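Long-range contact in Box C/D snoRNA protein 1 (Saccharomyces cerevisiae, PDB 6THL), which is required for the accumulation of box C/D snoRNAs, with roles in snoRNA processing, transport to the nucleolus and ribosome biogenesis: residues B[68-76]-B[146-154]. Residues are numbered along the deposited sequence; the frame is centred on the assembly and turned at random.
Sequences RIKETDFLV and IHEKCIGEL
Ile151 and Gly152 offer the backbone N-H groups of a helix start to two carbonyls of residues 71-73. Ile151 N gives a nearly straight hydrogen bond to Asp73 O, 3.1 Å long with 168° at the hydrogen. The donor is tilted 25° from that carbonyl plane. Gly152 N bonds to Glu71 O, also at 3.1 Å, in the carbonyl plane and on a lone pair. Residues 71-73 thus satisfy two of the first N-H groups of the short helix. Cys150 is the N-cap, its SG between its backbone N and carbonyl carbon (chi1 67°). Glu153 N makes weak bonds to Cys150 SG, the capping bond at 3.7 Å, and to Cys150 O. Leu154 N bonds to Cys150 O. Asp73 O also receives a CA-H...O contact from Cys150. Lys70 NZ makes a salt bridge with Asp73 OD1. Glu71 OE1 pairs with Arg13 NE, and Glu71 OE2 accepts from Phe41 N.

The apolar part is made by Leu75, Val76, Ile146 and Ile151. Leu75 CD1 meets Ile151 CG1 at 4.0 Å, and Leu75 CD2 reaches Ile146 CG2 at 3.8 Å, each pair of side chains crossing at about a right angle. Val76 CG1 rests on Ile146 CD1. With an alanine at Ile151, the packing on Leu75 CD1 would be lost, which is likely to open a gap between Leu75 and the helix start. Separately, Phe74 brings its ring edge, at CD1, to Lys149 O.

The contact joins the loop after strand 62-70 to the start of helix 151-155 and the residues leading into it, within the BCD1 domain. Leu75 packs on Trp47 of strand 40-49, and Ile69 on Val45. Leu75 and Ile146 share Phe123 of strand 122-126, and Val76 leans on helix 109-117.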
ATOM      1  N   ARG B  68      -9.952  11.138 -16.148  1.00 64.36           N
ATOM      2  CA  ARG B  68     -10.323  12.092 -17.208  1.00 65.18           C
ATOM      3  C   ARG B  68     -10.650  11.395 -18.522  1.00 63.68           C
ATOM      4  O   ARG B  68     -10.174  11.775 -19.576  1.00 61.52           O
ATOM      5  CB  ARG B  68      -9.233  13.159 -17.395  1.00 67.58           C
ATOM      6  CG  ARG B  68      -9.552  14.462 -16.675  1.00 77.65           C
ATOM      7  CD  ARG B  68      -8.366  15.414 -16.657  1.00 88.12           C
ATOM      8  NE  ARG B  68      -8.603  16.605 -15.815  1.00 97.99           N
ATOM      9  CZ  ARG B  68      -7.657  17.279 -15.136  1.00 97.21           C
ATOM     10  NH1 ARG B  68      -6.376  16.895 -15.171  1.00 96.88           N
ATOM     11  NH2 ARG B  68      -7.987  18.347 -14.400  1.00 85.86           N
ATOM     12  N   ILE B  69     -11.454  10.345 -18.440  1.00 63.22           N
ATOM     13  CA  ILE B  69     -11.986   9.719 -19.622  1.00 60.82           C
ATOM     14  C   ILE B  69     -13.248  10.449 -19.973  1.00 63.35           C
ATOM     15  O   ILE B  69     -14.083  10.676 -19.104  1.00 67.29           O
ATOM     16  CB  ILE B  69     -12.349   8.275 -19.355  1.00 61.34           C
ATOM     17  CG1 ILE B  69     -11.081   7.470 -19.110  1.00 66.02           C
ATOM     18  CG2 ILE B  69     -13.129   7.714 -20.526  1.00 63.29           C
ATOM     19  CD1 ILE B  69     -11.334   6.181 -18.343  1.00 69.55           C
ATOM     20  N   LYS B  70     -13.413  10.784 -21.247  1.00 68.91           N
ATOM     21  CA  LYS B  70     -14.524  11.658 -21.662  1.00 72.44           C
ATOM     22  C   LYS B  70     -15.838  10.888 -21.705  1.00 58.77           C
ATOM     23  O   LYS B  70     -15.895   9.811 -22.293  1.00 56.30           O
ATOM     24  CB  LYS B  70     -14.206  12.305 -23.013  1.00 81.12           C
ATOM     25  CG  LYS B  70     -12.789  12.882 -23.080  1.00 88.52           C
ATOM     26  CD  LYS B  70     -12.676  14.119 -23.966  1.00 90.03           C
ATOM     27  CE  LYS B  70     -13.001  13.854 -25.433  1.00 93.57           C
ATOM     28  NZ  LYS B  70     -12.041  12.942 -26.118  1.00 96.90           N
ATOM     29  N   GLU B  71     -16.873  11.413 -21.055  1.00 51.89           N
ATOM     30  CA  GLU B  71     -18.145  10.698 -20.971  1.00 55.18           C
ATOM     31  C   GLU B  71     -18.634  10.303 -22.341  1.00 63.75           C
ATOM     32  O   GLU B  71     -19.237   9.240 -22.520  1.00 65.21           O
ATOM     33  CB  GLU B  71     -19.230  11.506 -20.271  1.00 54.64           C
ATOM     34  CG  GLU B  71     -19.682  12.792 -20.952  1.00 54.93           C
ATOM     35  CD  GLU B  71     -20.704  13.536 -20.096  1.00 58.91           C
ATOM     36  OE1 GLU B  71     -21.510  12.877 -19.395  1.00 58.61           O
ATOM     37  OE2 GLU B  71     -20.713  14.785 -20.096  1.00 56.41           O
ATOM     38  N   THR B  72     -18.367  11.175 -23.308  1.00 69.75           N
ATOM     39  CA  THR B  72     -18.684  10.918 -24.703  1.00 68.24           C
ATOM     40  C   THR B  72     -17.434  10.309 -25.328  1.00 68.63           C
ATOM     41  O   THR B  72     -16.613  11.019 -25.925  1.00 77.19           O
ATOM     42  CB  THR B  72     -19.056  12.229 -25.412  1.00 63.99           C
ATOM     43  OG1 THR B  72     -17.922  13.103 -25.378  1.00 73.52           O
ATOM     44  CG2 THR B  72     -20.239  12.934 -24.713  1.00 61.63           C
ATOM     45  N   ASP B  73     -17.270   9.005 -25.127  1.00 60.21           N
ATOM     46  CA  ASP B  73     -16.207   8.219 -25.745  1.00 63.60           C
ATOM     47  C   ASP B  73     -16.652   6.789 -25.699  1.00 67.16           C
ATOM     48  O   ASP B  73     -17.182   6.344 -24.674  1.00 64.56           O
ATOM     49  CB  ASP B  73     -14.914   8.247 -24.924  1.00 64.62           C
ATOM     50  CG  ASP B  73     -13.938   9.315 -25.347  1.00 63.62           C
ATOM     51  OD1 ASP B  73     -14.183  10.076 -26.293  1.00 57.19           O
ATOM     52  OD2 ASP B  73     -12.883   9.391 -24.686  1.00 82.60           O
ATOM     53  N   PHE B  74     -16.403   6.035 -26.759  1.00 73.09           N
ATOM     54  CA  PHE B  74     -16.601   4.596 -26.653  1.00 83.58           C
ATOM     55  C   PHE B  74     -15.644   4.120 -25.543  1.00 85.85           C
ATOM     56  O   PHE B  74     -14.667   4.817 -25.250  1.00 83.46           O
ATOM     57  CB  PHE B  74     -16.306   3.891 -27.979  1.00 85.87           C
ATOM     58  CG  PHE B  74     -17.199   4.307 -29.118  1.00 96.14           C
ATOM     59  CD1 PHE B  74     -18.594   4.333 -28.961  1.00 99.17           C
ATOM     60  CD2 PHE B  74     -16.644   4.625 -30.374  1.00 97.80           C
ATOM     61  CE1 PHE B  74     -19.405   4.696 -30.020  1.00101.14           C
ATOM     62  CE2 PHE B  74     -17.450   4.986 -31.439  1.00101.57           C
ATOM     63  CZ  PHE B  74     -18.833   5.022 -31.261  1.00113.41           C
ATOM     64  N   LEU B  75     -15.910   2.961 -24.930  1.00 81.08           N
ATOM     65  CA  LEU B  75     -15.073   2.456 -23.822  1.00 76.75           C
ATOM     66  C   LEU B  75     -13.599   2.151 -24.177  1.00 78.72           C
ATOM     67  O   LEU B  75     -12.684   2.497 -23.430  1.00 73.94           O
ATOM     68  CB  LEU B  75     -15.701   1.212 -23.213  1.00 77.64           C
ATOM     69  CG  LEU B  75     -14.985   0.682 -21.966  1.00 83.17           C
ATOM     70  CD1 LEU B  75     -15.113   1.660 -20.795  1.00 81.10           C
ATOM     71  CD2 LEU B  75     -15.494  -0.705 -21.588  1.00 85.07           C
ATOM     72  N   VAL B  76     -13.360   1.481 -25.294  1.00 79.60           N
ATOM     73  CA  VAL B  76     -11.988   1.270 -25.744  1.00 82.02           C
ATOM     74  C   VAL B  76     -11.237   2.592 -25.970  1.00 85.45           C
ATOM     75  O   VAL B  76     -10.027   2.644 -25.769  1.00 83.21           O
ATOM     76  CB  VAL B  76     -11.915   0.413 -27.035  1.00 87.80           C
ATOM     77  CG1 VAL B  76     -12.306  -1.027 -26.734  1.00 89.52           C
ATOM     78  CG2 VAL B  76     -12.778   0.996 -28.163  1.00 84.93           C
ATOM     79  N   ILE B 146     -19.866  -2.866 -25.319  1.00 77.67           N
ATOM     80  CA  ILE B 146     -18.983  -1.714 -25.306  1.00 80.12           C
ATOM     81  C   ILE B 146     -18.995  -0.989 -26.640  1.00 80.13           C
ATOM     82  O   ILE B 146     -18.810   0.224 -26.679  1.00 85.54           O
ATOM     83  CB  ILE B 146     -17.551  -2.118 -24.920  1.00 89.26           C
ATOM     84  CG1 ILE B 146     -16.788  -2.716 -26.118  1.00 95.36           C
ATOM     85  CG2 ILE B 146     -17.592  -3.089 -23.741  1.00 91.77           C
ATOM     86  CD1 ILE B 146     -15.445  -3.318 -25.751  1.00 96.49           C
ATOM     87  N   HIS B 147     -19.260  -1.731 -27.715  1.00 81.85           N
ATOM     88  CA  HIS B 147     -19.149  -1.220 -29.077  1.00 81.47           C
ATOM     89  C   HIS B 147     -20.430  -0.592 -29.584  1.00 78.25           C
ATOM     90  O   HIS B 147     -20.484  -0.093 -30.696  1.00 93.84           O
ATOM     91  CB  HIS B 147     -18.711  -2.349 -30.002  1.00 84.58           C
ATOM     92  CG  HIS B 147     -17.411  -2.960 -29.591  1.00 96.98           C
ATOM     93  ND1 HIS B 147     -16.254  -2.221 -29.468  1.00102.97           N
ATOM     94  CD2 HIS B 147     -17.091  -4.224 -29.229  1.00106.99           C
ATOM     95  CE1 HIS B 147     -15.272  -3.008 -29.069  1.00103.58           C
ATOM     96  NE2 HIS B 147     -15.753  -4.229 -28.915  1.00110.35           N
ATOM     97  N   GLU B 148     -21.457  -0.597 -28.761  1.00 75.48           N
ATOM     98  CA  GLU B 148     -22.758  -0.188 -29.197  1.00 75.50           C
ATOM     99  C   GLU B 148     -23.222   1.011 -28.396  1.00 79.14           C
ATOM    100  O   GLU B 148     -24.393   1.315 -28.416  1.00 79.62           O
ATOM    101  CB  GLU B 148     -23.714  -1.372 -29.033  1.00 84.06           C
ATOM    102  CG  GLU B 148     -23.012  -2.738 -29.200  1.00 96.25           C
ATOM    103  CD  GLU B 148     -23.868  -3.868 -29.799  1.00 94.53           C
ATOM    104  OE1 GLU B 148     -24.945  -3.594 -30.365  1.00 96.90           O
ATOM    105  OE2 GLU B 148     -23.430  -5.047 -29.738  1.00 85.57           O
ATOM    106  N   LYS B 149     -22.296   1.698 -27.713  1.00 89.17           N
ATOM    107  CA  LYS B 149     -22.621   2.806 -26.766  1.00 87.45           C
ATOM    108  C   LYS B 149     -21.385   3.518 -26.183  1.00 79.69           C
ATOM    109  O   LYS B 149     -20.319   2.919 -26.007  1.00 82.64           O
ATOM    110  CB  LYS B 149     -23.460   2.295 -25.581  1.00 81.58           C
ATOM    111  CG  LYS B 149     -24.953   2.612 -25.621  1.00 75.34           C
ATOM    112  CD  LYS B 149     -25.648   1.877 -24.477  1.00 76.53           C
ATOM    113  CE  LYS B 149     -27.099   1.515 -24.755  1.00 68.56           C
ATOM    114  NZ  LYS B 149     -27.996   2.429 -24.006  1.00 67.35           N
ATOM    115  N   CYS B 150     -21.556   4.793 -25.865  1.00 71.85           N
ATOM    116  CA  CYS B 150     -20.532   5.557 -25.168  1.00 73.93           C
ATOM    117  C   CYS B 150     -20.650   5.295 -23.645  1.00 69.22           C
ATOM    118  O   CYS B 150     -21.715   4.881 -23.148  1.00 60.32           O
ATOM    119  CB  CYS B 150     -20.641   7.056 -25.510  1.00 75.01           C
ATOM    120  SG  CYS B 150     -22.142   7.875 -24.892  1.00 83.90           S
ATOM    121  N   ILE B 151     -19.548   5.526 -22.921  1.00 64.08           N
ATOM    122  CA  ILE B 151     -19.469   5.282 -21.458  1.00 61.10           C
ATOM    123  C   ILE B 151     -20.666   5.891 -20.732  1.00 57.50           C
ATOM    124  O   ILE B 151     -21.235   5.264 -19.829  1.00 53.17           O
ATOM    125  CB  ILE B 151     -18.199   5.915 -20.840  1.00 60.86           C
ATOM    126  CG1 ILE B 151     -16.958   5.170 -21.300  1.00 61.75           C
ATOM    127  CG2 ILE B 151     -18.244   5.899 -19.319  1.00 63.14           C
ATOM    128  CD1 ILE B 151     -15.704   6.000 -21.176  1.00 63.62           C
ATOM    129  N   GLY B 152     -20.989   7.132 -21.111  1.00 51.79           N
ATOM    130  CA  GLY B 152     -22.073   7.896 -20.526  1.00 52.82           C
ATOM    131  C   GLY B 152     -23.400   7.183 -20.668  1.00 58.12           C
ATOM    132  O   GLY B 152     -24.246   7.239 -19.771  1.00 55.54           O
ATOM    133  N   GLU B 153     -23.587   6.502 -21.795  1.00 63.98           N
ATOM    134  CA  GLU B 153     -24.812   5.750 -21.995  1.00 68.51           C
ATOM    135  C   GLU B 153     -24.664   4.421 -21.265  1.00 62.84           C
ATOM    136  O   GLU B 153     -25.517   4.072 -20.458  1.00 59.53           O
ATOM    137  CB  GLU B 153     -25.158   5.598 -23.492  1.00 75.94           C
ATOM    138  CG  GLU B 153     -25.413   6.917 -24.232  1.00 73.47           C
ATOM    139  CD  GLU B 153     -26.796   7.533 -23.979  1.00 74.15           C
ATOM    140  OE1 GLU B 153     -27.380   7.377 -22.887  1.00 70.43           O
ATOM    141  OE2 GLU B 153     -27.307   8.218 -24.889  1.00 78.71           O
ATOM    142  N   LEU B 154     -23.551   3.721 -21.477  1.00 65.15           N
ATOM    143  CA  LEU B 154     -23.268   2.487 -20.710  1.00 66.87           C
ATOM    144  C   LEU B 154     -23.455   2.638 -19.198  1.00 67.29           C
ATOM    145  O   LEU B 154     -23.509   1.637 -18.490  1.00 74.62           O
ATOM    146  CB  LEU B 154     -21.837   1.997 -20.937  1.00 64.61           C
ATOM    147  CG  LEU B 154     -21.527   1.132 -22.156  1.00 74.37           C
ATOM    148  CD1 LEU B 154     -20.039   0.762 -22.190  1.00 74.15           C
ATOM    149  CD2 LEU B 154     -22.392  -0.121 -22.180  1.00 76.57           C
TER